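Local coordinates for protein cGAS/DncV-like nucleotidyltransferase in E. coli homolog (Elizabethkingia meningoseptica ATCC 13253 = NBRC 12535, PDB 6E0O) that synthesises cyclic dinucleotide second messengers from nucleoside triphosphates, with magnesium as probable cofactor, as the signalling enzyme of a CBASS antiphage defence system, at residues F3-L8 against N235-L240; R119-I124 against S161-E166; Y175-E180 against V260-W265. All blocks are in the same frame, centred on the assembly; numbering follows the deposited sequence.

How the interactions relate
The three contacts do not touch one another. Interaction 2 is the one at the nucleotide: its Lys-122 hydrogen-bonds to the phosphate of the bound A2 of chain B and lies about 11 Å, side chain to ion, from a magnesium ion. Interaction 3 keeps about 9 Å from the bound nucleic acid at its nearest atom. Interaction 1 is remote, about 24 Å away by the same measure. Interactions 1 and 2 lie on opposite sides of the chain's centre, their own centres about 39 Å apart. Interaction 3 is about 25 Å from each, centre to centre. Along the chain, interaction 2 falls wholly between the segments of interaction 1, whereas the segments of interactions 1 and 3 alternate.

Interaction 1. Residues F3-L8 against N235-L240; sequences FSEQQL and NYTQTL
Glu-5 reaches from the first turn of helix 5-11 to the start of helix 236-252. Its CB lies 4.0 Å from Thr-237 OG1. CG stands anti to the backbone N (chi1 178°), and a bend at chi2 (79°) swings the carboxylate onto the helix end. OE2 takes the N-H of Tyr-236 on its syn side, at 2.8 Å from Tyr-236 N. The same oxygen sits at the edge of the Tyr-236 ring. OE1 is gripped twice by Thr-237: by its N on the syn side, and by its hydroxyl, with OG1 only 2.6 Å from Glu-5 OE1. Water 1 donates to Thr-237 OG1 and to Phe-3 O, linking the two. Next to these bonds, Leu-8 CD1 rests 3.6 Å from Thr-237 OG1. Leu-8 CD2 meets Leu-240 CD2 at 3.9 Å. Leu-240 also packs on Met-192 and Ile-195 of helix 188-205. Asn-235, the N-cap of helix 236-252, accepts from Gln-238 N through OD1. The helix dipole probably favours the negative charge of Glu-5 here. This is a helix N-terminus capped by its own asparagine, with an acidic side chain from another helix binding two further N-H groups of the first turn.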
loop_
_atom_site.group_PDB
_atom_site.type_symbol
_atom_site.label_atom_id
_atom_site.label_comp_id
_atom_site.label_asym_id
_atom_site.label_seq_id
_atom_site.Cartn_x
_atom_site.Cartn_y
_atom_site.Cartn_z
ATOM N N PHE A 3 12.856 -19.527 12.693
ATOM C CA PHE A 3 13.656 -18.327 12.523
ATOM C C PHE A 3 13.866 -17.692 13.882
ATOM O O PHE A 3 12.957 -17.665 14.716
ATOM C CB PHE A 3 12.971 -17.348 11.572
ATOM C CG PHE A 3 12.703 -17.932 10.215
ATOM C CD1 PHE A 3 13.689 -17.951 9.243
ATOM C CD2 PHE A 3 11.479 -18.493 9.926
ATOM C CE1 PHE A 3 13.447 -18.504 8.004
ATOM C CE2 PHE A 3 11.227 -19.047 8.688
ATOM C CZ PHE A 3 12.215 -19.057 7.726
ATOM N N SER A 4 15.074 -17.201 14.102
ATOM C CA SER A 4 15.427 -16.660 15.395
ATOM C C SER A 4 14.809 -15.277 15.586
ATOM O O SER A 4 14.341 -14.630 14.644
ATOM C CB SER A 4 16.940 -16.528 15.492
ATOM O OG SER A 4 17.368 -15.519 14.590
ATOM N N GLU A 5 14.820 -14.822 16.840
ATOM C CA GLU A 5 14.426 -13.456 17.151
ATOM C C GLU A 5 15.175 -12.466 16.268
ATOM O O GLU A 5 14.577 -11.542 15.704
ATOM C CB GLU A 5 14.685 -13.198 18.636
ATOM C CG GLU A 5 14.370 -11.798 19.121
ATOM C CD GLU A 5 12.890 -11.537 19.371
ATOM O OE1 GLU A 5 12.057 -12.460 19.224
ATOM O OE2 GLU A 5 12.565 -10.392 19.739
ATOM N N GLN A 6 16.491 -12.650 16.127
ATOM C CA GLN A 6 17.277 -11.720 15.326
ATOM C C GLN A 6 16.868 -11.756 13.855
ATOM O O GLN A 6 16.864 -10.720 13.186
ATOM C CB GLN A 6 18.768 -12.011 15.469
ATOM C CG GLN A 6 19.621 -10.986 14.754
ATOM C CD GLN A 6 19.442 -9.600 15.329
ATOM O OE1 GLN A 6 19.600 -9.394 16.532
ATOM N NE2 GLN A 6 19.090 -8.642 14.477
ATOM N N GLN A 7 16.557 -12.937 13.319
ATOM C CA GLN A 7 16.114 -13.003 11.929
ATOM C C GLN A 7 14.811 -12.236 11.739
ATOM O O GLN A 7 14.635 -11.541 10.730
ATOM C CB GLN A 7 15.982 -14.459 11.488
ATOM C CG GLN A 7 17.330 -15.158 11.294
ATOM C CD GLN A 7 17.192 -16.635 10.960
ATOM O OE1 GLN A 7 16.745 -17.431 11.785
ATOM N NE2 GLN A 7 17.586 -17.008 9.747
ATOM N N LEU A 8 13.891 -12.337 12.703
ATOM C CA LEU A 8 12.649 -11.574 12.607
ATOM C C LEU A 8 12.931 -10.082 12.656
ATOM O O LEU A 8 12.322 -9.302 11.915
ATOM C CB LEU A 8 11.687 -11.960 13.731
ATOM C CG LEU A 8 11.166 -13.395 13.729
ATOM C CD1 LEU A 8 10.167 -13.570 14.871
ATOM C CD2 LEU A 8 10.538 -13.752 12.399
ATOM N N ASN A 235 9.838 -7.998 22.043
ATOM C CA ASN A 235 9.656 -9.436 21.843
ATOM C C ASN A 235 9.010 -9.657 20.482
ATOM O O ASN A 235 7.785 -9.702 20.359
ATOM C CB ASN A 235 8.853 -10.089 22.960
ATOM C CG ASN A 235 8.957 -11.595 22.923
ATOM O OD1 ASN A 235 9.192 -12.180 21.863
ATOM N ND2 ASN A 235 8.801 -12.235 24.080
ATOM N N TYR A 236 9.850 -9.801 19.459
ATOM C CA TYR A 236 9.337 -9.932 18.102
ATOM C C TYR A 236 8.695 -11.294 17.899
ATOM O O TYR A 236 7.658 -11.399 17.236
ATOM C CB TYR A 236 10.466 -9.726 17.092
ATOM C CG TYR A 236 10.913 -8.294 16.948
ATOM C CD1 TYR A 236 11.544 -7.636 17.989
ATOM C CD2 TYR A 236 10.714 -7.604 15.762
ATOM C CE1 TYR A 236 11.958 -6.327 17.855
ATOM C CE2 TYR A 236 11.133 -6.302 15.616
ATOM C CZ TYR A 236 11.746 -5.668 16.668
ATOM O OH TYR A 236 12.161 -4.375 16.512
ATOM N N THR A 237 9.308 -12.346 18.455
ATOM C CA THR A 237 8.785 -13.691 18.265
ATOM C C THR A 237 7.393 -13.813 18.869
ATOM O O THR A 237 6.473 -14.345 18.239
ATOM C CB THR A 237 9.741 -14.720 18.882
ATOM O OG1 THR A 237 11.012 -14.673 18.218
ATOM C CG2 THR A 237 9.172 -16.119 18.751
ATOM N N GLN A 238 7.218 -13.328 20.099
ATOM C CA GLN A 238 5.914 -13.468 20.738
ATOM C C GLN A 238 4.896 -12.503 20.135
ATOM O O GLN A 238 3.707 -12.831 20.031
ATOM C CB GLN A 238 6.018 -13.286 22.250
ATOM C CG GLN A 238 4.787 -13.800 22.973
ATOM C CD GLN A 238 4.645 -15.334 22.915
ATOM O OE1 GLN A 238 5.533 -16.057 22.443
ATOM N NE2 GLN A 238 3.516 -15.826 23.387
ATOM N N THR A 239 5.333 -11.298 19.748
ATOM C CA THR A 239 4.410 -10.373 19.097
ATOM C C THR A 239 3.885 -10.966 17.799
ATOM O O THR A 239 2.684 -10.909 17.517
ATOM C CB THR A 239 5.093 -9.030 18.823
ATOM O OG1 THR A 239 5.387 -8.379 20.059
ATOM C CG2 THR A 239 4.200 -8.131 17.970
ATOM N N LEU A 240 4.783 -11.532 16.990
ATOM C CA LEU A 240 4.372 -12.113 15.715
ATOM C C LEU A 240 3.435 -13.287 15.940
ATOM O O LEU A 240 2.442 -13.443 15.225
ATOM C CB LEU A 240 5.603 -12.529 14.913
ATOM C CG LEU A 240 5.370 -13.127 13.522
ATOM C CD1 LEU A 240 4.633 -12.165 12.607
ATOM C CD2 LEU A 240 6.719 -13.536 12.935
HETATM O O HOH W 1 12.138 -17.070 17.177
HETATM O O HOH W 2 11.853 -13.718 21.908
#

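Interaction 2. Residues R119-I124 against S161-E166; sequences RKNKCI and SDDNKE. With nucleotides of chain B.
Ser-161 opens a type I beta turn that runs to Asn-164 and packs against Asn-121 and Lys-122. Its CB lies 4.0 Å from Lys-122 CG, and its CA makes a CH...O contact with Asn-121 O. Ser-161 O accepts from Asn-164 N and Ser-161 OG from Lys-165 N, which ties the turn together.

Asp-162 follows. Its N-H goes to a lone pair of Asn-121 O, with 2.9 Å between Asp-162 N and Asn-121 O. Its carboxylate meets the edge of the Arg-119 guanidinium side-on. NE of Arg-119 makes a nearly straight bond (171°) to the syn side of Asp-162 OD2, 2.9 Å away. NH2 reaches OD1 of the same aspartate from above the carboxylate plane. Extended from CG to NE, Arg-119 brings NE and NH2 to Asp-162 edge-on, with the two planes 36° apart. Lys-102 also binds OD1, so the aspartate probably stays charged.

Asp-163 meets the Asn-121 amide in a two-way exchange. Asp-163 N donates to Asn-121 OD1 at 3.0 Å. Asn-121 ND2 donates to Asp-163 OD1 at 3.1 Å, approaching well above the carboxylate plane. These two bonds, the first of them bent, help to fix the rotation of the amide.

Further on, Lys-165 NZ shares water 3 with Lys-122 NZ. The extended Lys-122 chain brings its NZ 3.2 Å from OP1 of A2 of chain B, where it donates a hydrogen bond. Asn-121 and Lys-122 belong to the probable ATP site.

The contact joins two connecting loops of the nucleotidyltransferase sheet, one between strands 117-119 and 124-126, the other between strands 152-160 and 166-169. Helix 98-113 supplies Lys-102 beside the salt bridge, and Phe-159 of strand 152-160 packs on Lys-122.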
loop_
_atom_site.group_PDB
_atom_site.type_symbol
_atom_site.label_atom_id
_atom_site.label_comp_id
_atom_site.label_asym_id
_atom_site.label_seq_id
_atom_site.Cartn_x
_atom_site.Cartn_y
_atom_site.Cartn_z
ATOM N N ARG A 119 1.538 1.792 -20.403
ATOM C CA ARG A 119 0.226 1.936 -19.798
ATOM C C ARG A 119 -0.183 0.627 -19.142
ATOM O O ARG A 119 -0.046 -0.449 -19.733
ATOM C CB ARG A 119 -0.791 2.326 -20.858
ATOM C CG ARG A 119 -2.178 2.469 -20.300
ATOM C CD ARG A 119 -3.085 3.126 -21.295
ATOM N NE ARG A 119 -4.450 3.229 -20.800
ATOM C CZ ARG A 119 -5.218 4.299 -20.961
ATOM N NH1 ARG A 119 -4.737 5.378 -21.570
ATOM N NH2 ARG A 119 -6.454 4.303 -20.483
ATOM N N LYS A 120 -0.685 0.724 -17.918
ATOM C CA LYS A 120 -1.186 -0.416 -17.165
ATOM C C LYS A 120 -2.654 -0.190 -16.814
ATOM O O LYS A 120 -3.216 0.880 -17.050
ATOM C CB LYS A 120 -0.347 -0.657 -15.908
ATOM C CG LYS A 120 1.133 -0.828 -16.169
ATOM C CD LYS A 120 1.444 -2.083 -16.960
ATOM C CE LYS A 120 2.922 -2.123 -17.326
ATOM N NZ LYS A 120 3.290 -3.335 -18.106
ATOM N N ASN A 121 -3.269 -1.209 -16.210
ATOM C CA ASN A 121 -4.705 -1.167 -15.961
ATOM C C ASN A 121 -5.089 -0.018 -15.035
ATOM O O ASN A 121 -6.137 0.617 -15.229
ATOM C CB ASN A 121 -5.154 -2.503 -15.375
ATOM C CG ASN A 121 -6.660 -2.638 -15.322
ATOM O OD1 ASN A 121 -7.366 -2.215 -16.238
ATOM N ND2 ASN A 121 -7.163 -3.225 -14.245
ATOM N N LYS A 122 -4.265 0.257 -14.019
ATOM C CA LYS A 122 -4.607 1.219 -12.978
ATOM C C LYS A 122 -3.613 2.366 -12.876
ATOM O O LYS A 122 -3.749 3.201 -11.975
ATOM C CB LYS A 122 -4.732 0.525 -11.618
ATOM C CG LYS A 122 -5.884 -0.454 -11.527
ATOM C CD LYS A 122 -5.998 -1.094 -10.150
ATOM C CE LYS A 122 -6.943 -2.285 -10.173
ATOM N NZ LYS A 122 -6.973 -2.994 -8.871
ATOM N N CYS A 123 -2.642 2.450 -13.781
ATOM C CA CYS A 123 -1.590 3.455 -13.681
ATOM C C CYS A 123 -0.846 3.521 -15.004
ATOM O O CYS A 123 -1.117 2.755 -15.933
ATOM C CB CYS A 123 -0.633 3.109 -12.538
ATOM S SG CYS A 123 0.314 1.581 -12.798
ATOM N N ILE A 124 0.095 4.458 -15.081
ATOM C CA ILE A 124 1.091 4.506 -16.145
ATOM C C ILE A 124 2.430 4.145 -15.504
ATOM O O ILE A 124 2.899 4.837 -14.594
ATOM C CB ILE A 124 1.170 5.888 -16.810
ATOM C CG1 ILE A 124 -0.188 6.393 -17.297
ATOM C CG2 ILE A 124 2.199 5.813 -17.926
ATOM C CD1 ILE A 124 -0.833 5.567 -18.369
ATOM N N SER A 161 -10.058 2.088 -13.743
ATOM C CA SER A 161 -9.157 1.154 -14.389
ATOM C C SER A 161 -9.556 0.982 -15.849
ATOM O O SER A 161 -10.684 1.284 -16.251
ATOM C CB SER A 161 -9.196 -0.195 -13.679
ATOM O OG SER A 161 -10.452 -0.821 -13.858
ATOM N N ASP A 162 -8.613 0.475 -16.649
ATOM C CA ASP A 162 -8.894 0.244 -18.059
ATOM C C ASP A 162 -9.976 -0.818 -18.240
ATOM O O ASP A 162 -10.665 -0.824 -19.262
ATOM C CB ASP A 162 -7.613 -0.128 -18.801
ATOM C CG ASP A 162 -6.692 1.063 -19.010
ATOM O OD1 ASP A 162 -7.009 2.167 -18.512
ATOM O OD2 ASP A 162 -5.648 0.888 -19.668
ATOM N N ASP A 163 -10.154 -1.718 -17.268
ATOM C CA ASP A 163 -11.265 -2.668 -17.310
ATOM C C ASP A 163 -12.520 -2.149 -16.599
ATOM O O ASP A 163 -13.383 -2.949 -16.210
ATOM C CB ASP A 163 -10.844 -4.066 -16.836
ATOM C CG ASP A 163 -10.518 -4.134 -15.365
ATOM O OD1 ASP A 163 -10.178 -3.108 -14.759
ATOM O OD2 ASP A 163 -10.586 -5.255 -14.812
ATOM N N ASN A 164 -12.629 -0.828 -16.430
ATOM C CA ASN A 164 -13.866 -0.073 -16.147
ATOM C C ASN A 164 -14.261 -0.029 -14.679
ATOM O O ASN A 164 -15.379 0.416 -14.369
ATOM C CB ASN A 164 -15.046 -0.518 -17.019
ATOM C CG ASN A 164 -14.849 -0.150 -18.486
ATOM O OD1 ASN A 164 -14.276 0.899 -18.809
ATOM N ND2 ASN A 164 -15.301 -1.019 -19.380
ATOM N N LYS A 165 -13.375 -0.416 -13.769
ATOM C CA LYS A 165 -13.688 -0.357 -12.352
ATOM C C LYS A 165 -13.439 1.045 -11.826
ATOM O O LYS A 165 -12.469 1.704 -12.207
ATOM C CB LYS A 165 -12.828 -1.342 -11.570
ATOM C CG LYS A 165 -13.079 -2.780 -11.956
ATOM C CD LYS A 165 -12.444 -3.751 -10.991
ATOM C CE LYS A 165 -10.998 -3.994 -11.329
ATOM N NZ LYS A 165 -10.491 -5.177 -10.575
ATOM N N GLU A 166 -14.325 1.494 -10.946
ATOM C CA GLU A 166 -14.084 2.698 -10.169
ATOM C C GLU A 166 -13.208 2.329 -8.980
ATOM O O GLU A 166 -13.596 1.508 -8.146
ATOM C CB GLU A 166 -15.404 3.299 -9.697
ATOM C CG GLU A 166 -15.225 4.655 -9.026
ATOM C CD GLU A 166 -16.522 5.218 -8.495
ATOM O OE1 GLU A 166 -17.156 4.542 -7.661
ATOM O OE2 GLU A 166 -16.903 6.330 -8.914
ATOM P P A B 2 -2.372 -3.396 -8.119
ATOM O OP1 A B 2 -3.814 -3.115 -8.341
ATOM O OP2 A B 2 -1.665 -4.333 -9.035
ATOM O "O5'" A B 2 -1.596 -2.004 -8.161
ATOM C "C5'" A B 2 -1.269 -1.376 -9.398
ATOM C "C4'" A B 2 -1.073 0.112 -9.232
ATOM O "O4'" A B 2 -2.360 0.720 -8.945
ATOM C "C3'" A B 2 -0.141 0.521 -8.095
ATOM O "O3'" A B 2 0.589 1.693 -8.451
ATOM C "C2'" A B 2 -1.104 0.828 -6.955
ATOM O "O2'" A B 2 -0.615 1.750 -6.001
ATOM C "C1'" A B 2 -2.318 1.381 -7.697
ATOM N N9 A B 2 -3.577 1.109 -7.003
ATOM C C8 A B 2 -4.231 -0.099 -6.918
ATOM N N7 A B 2 -5.339 -0.055 -6.224
ATOM C C5 A B 2 -5.417 1.269 -5.812
ATOM C C6 A B 2 -6.358 1.967 -5.030
ATOM N N6 A B 2 -7.457 1.427 -4.499
ATOM N N1 A B 2 -6.125 3.273 -4.833
ATOM C C2 A B 2 -5.037 3.844 -5.345
ATOM N N3 A B 2 -4.080 3.298 -6.095
ATOM C C4 A B 2 -4.336 1.996 -6.290
HETATM O O HOH W 3 -9.990 -4.048 -8.191
#

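Interaction 3. Residues Y175-E180 against V260-W265; sequences YSNGTE and VNRLFW
The backbones come closest at Asn-177, in the middle of helix 171-184, and Val-260, in an irregular loop, with 6.2 Å between their CA atoms. Asn-177 carries the contact. With CG anti to the carbonyl carbon (chi1 -73°), its amide extends across to the loop. ND2 donates to a lone pair of Val-260 O, with 2.9 Å between Asn-177 ND2 and Val-260 O. The bond lies in both the amide and the carbonyl plane and is only slightly bent (157°). Asn-177 CB closes on the same carbonyl. Arg-262 lays the start of its side chain beside the amide, CB being 3.7 Å from Asn-177 ND2. Val-260 also lays a methyl on the helix backbone: CG1 is 3.6 Å from Gly-178 N and 3.9 Å from Gly-178 CA. Within the loop, Asn-261 OD1 accepts from Leu-263 N at 2.8 Å, an Asx turn that shapes the chain just past Val-260. Tyr-224 of helix 216-224 packs on Asn-177, Val-260 and Arg-262 together. The contact thus pins the loop between helices 236-252 and 275-289 to helix 171-184, with helix 216-224 packed alongside.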
loop_
_atom_site.group_PDB
_atom_site.type_symbol
_atom_site.label_atom_id
_atom_site.label_comp_id
_atom_site.label_asym_id
_atom_site.label_seq_id
_atom_site.Cartn_x
_atom_site.Cartn_y
_atom_site.Cartn_z
ATOM N N TYR A 175 -2.350 6.588 5.719
ATOM C CA TYR A 175 -1.026 6.971 6.190
ATOM C C TYR A 175 -1.080 7.369 7.664
ATOM O O TYR A 175 -0.307 6.871 8.495
ATOM C CB TYR A 175 -0.451 8.127 5.342
ATOM C CG TYR A 175 0.752 8.697 6.039
ATOM C CD1 TYR A 175 1.977 8.049 5.972
ATOM C CD2 TYR A 175 0.652 9.835 6.833
ATOM C CE1 TYR A 175 3.073 8.517 6.660
ATOM C CE2 TYR A 175 1.749 10.311 7.533
ATOM C CZ TYR A 175 2.955 9.646 7.436
ATOM O OH TYR A 175 4.058 10.083 8.118
ATOM N N SER A 176 -1.996 8.269 8.012
ATOM C CA SER A 176 -2.000 8.826 9.361
ATOM C C SER A 176 -2.356 7.772 10.404
ATOM O O SER A 176 -1.724 7.709 11.467
ATOM C CB SER A 176 -2.983 9.985 9.428
ATOM O OG SER A 176 -2.558 11.013 8.560
ATOM N N ASN A 177 -3.367 6.958 10.124
ATOM C CA ASN A 177 -3.780 5.959 11.103
ATOM C C ASN A 177 -2.716 4.885 11.291
ATOM O O ASN A 177 -2.499 4.411 12.411
ATOM C CB ASN A 177 -5.121 5.347 10.715
ATOM C CG ASN A 177 -6.276 6.294 10.934
ATOM O OD1 ASN A 177 -6.128 7.335 11.576
ATOM N ND2 ASN A 177 -7.438 5.934 10.412
ATOM N N GLY A 178 -2.044 4.479 10.215
ATOM C CA GLY A 178 -0.998 3.479 10.359
ATOM C C GLY A 178 0.191 4.018 11.129
ATOM O O GLY A 178 0.803 3.314 11.936
ATOM N N THR A 179 0.542 5.276 10.881
ATOM C CA THR A 179 1.626 5.907 11.617
ATOM C C THR A 179 1.288 6.010 13.091
ATOM O O THR A 179 2.120 5.690 13.948
ATOM C CB THR A 179 1.910 7.276 10.998
ATOM O OG1 THR A 179 2.351 7.095 9.644
ATOM C CG2 THR A 179 2.971 8.031 11.767
ATOM N N GLU A 180 0.059 6.422 13.408
ATOM C CA GLU A 180 -0.362 6.491 14.803
ATOM C C GLU A 180 -0.261 5.126 15.483
ATOM O O GLU A 180 0.246 5.012 16.608
ATOM C CB GLU A 180 -1.786 7.044 14.877
ATOM C CG GLU A 180 -2.311 7.221 16.289
ATOM C CD GLU A 180 -1.663 8.372 17.035
ATOM O OE1 GLU A 180 -1.053 9.245 16.388
ATOM O OE2 GLU A 180 -1.761 8.397 18.278
ATOM N N VAL A 260 -7.321 0.416 7.268
ATOM C CA VAL A 260 -6.476 1.278 8.089
ATOM C C VAL A 260 -7.080 2.669 8.189
ATOM O O VAL A 260 -6.975 3.325 9.228
ATOM C CB VAL A 260 -5.035 1.326 7.543
ATOM C CG1 VAL A 260 -4.193 2.253 8.399
ATOM C CG2 VAL A 260 -4.416 -0.062 7.498
ATOM N N ASN A 261 -7.732 3.136 7.118
ATOM C CA ASN A 261 -8.332 4.466 7.115
ATOM C C ASN A 261 -9.479 4.607 8.111
ATOM O O ASN A 261 -9.902 5.734 8.373
ATOM C CB ASN A 261 -8.786 4.851 5.701
ATOM C CG ASN A 261 -9.804 3.892 5.116
ATOM O OD1 ASN A 261 -10.760 3.497 5.774
ATOM N ND2 ASN A 261 -9.597 3.515 3.868
ATOM N N ARG A 262 -9.999 3.506 8.649
ATOM C CA ARG A 262 -11.078 3.499 9.638
ATOM C C ARG A 262 -12.375 4.103 9.116
ATOM O O ARG A 262 -13.287 4.393 9.908
ATOM C CB ARG A 262 -10.679 4.163 10.962
ATOM C CG ARG A 262 -9.794 3.294 11.820
ATOM C CD ARG A 262 -9.652 3.842 13.227
ATOM N NE ARG A 262 -9.399 2.771 14.185
ATOM C CZ ARG A 262 -8.790 2.934 15.355
ATOM N NH1 ARG A 262 -8.356 4.131 15.723
ATOM N NH2 ARG A 262 -8.607 1.892 16.153
ATOM N N LEU A 263 -12.481 4.300 7.809
ATOM C CA LEU A 263 -13.668 4.878 7.209
ATOM C C LEU A 263 -14.576 3.835 6.590
ATOM O O LEU A 263 -15.773 4.092 6.439
ATOM C CB LEU A 263 -13.267 5.869 6.114
ATOM C CG LEU A 263 -12.552 7.123 6.611
ATOM C CD1 LEU A 263 -11.866 7.818 5.457
ATOM C CD2 LEU A 263 -13.542 8.049 7.293
ATOM N N PHE A 264 -14.029 2.677 6.222
ATOM C CA PHE A 264 -14.758 1.635 5.521
ATOM C C PHE A 264 -14.297 0.285 6.035
ATOM O O PHE A 264 -13.211 0.152 6.606
ATOM C CB PHE A 264 -14.585 1.797 4.016
ATOM C CG PHE A 264 -15.147 3.087 3.519
ATOM C CD1 PHE A 264 -16.505 3.213 3.294
ATOM C CD2 PHE A 264 -14.338 4.191 3.342
ATOM C CE1 PHE A 264 -17.044 4.402 2.868
ATOM C CE2 PHE A 264 -14.874 5.391 2.914
ATOM C CZ PHE A 264 -16.228 5.496 2.681
ATOM N N TRP A 265 -15.164 -0.703 5.857
ATOM C CA TRP A 265 -14.895 -2.046 6.327
ATOM C C TRP A 265 -13.933 -2.756 5.387
ATOM O O TRP A 265 -14.022 -2.624 4.164
ATOM C CB TRP A 265 -16.189 -2.857 6.370
ATOM C CG TRP A 265 -17.220 -2.407 7.344
ATOM C CD1 TRP A 265 -18.474 -1.952 7.050
ATOM C CD2 TRP A 265 -17.110 -2.387 8.772
ATOM N NE1 TRP A 265 -19.148 -1.647 8.205
ATOM C CE2 TRP A 265 -18.336 -1.906 9.277
ATOM C CE3 TRP A 265 -16.101 -2.731 9.674
ATOM C CZ2 TRP A 265 -18.573 -1.751 10.642
ATOM C CZ3 TRP A 265 -16.337 -2.572 11.029
ATOM C CH2 TRP A 265 -17.564 -2.093 11.499
#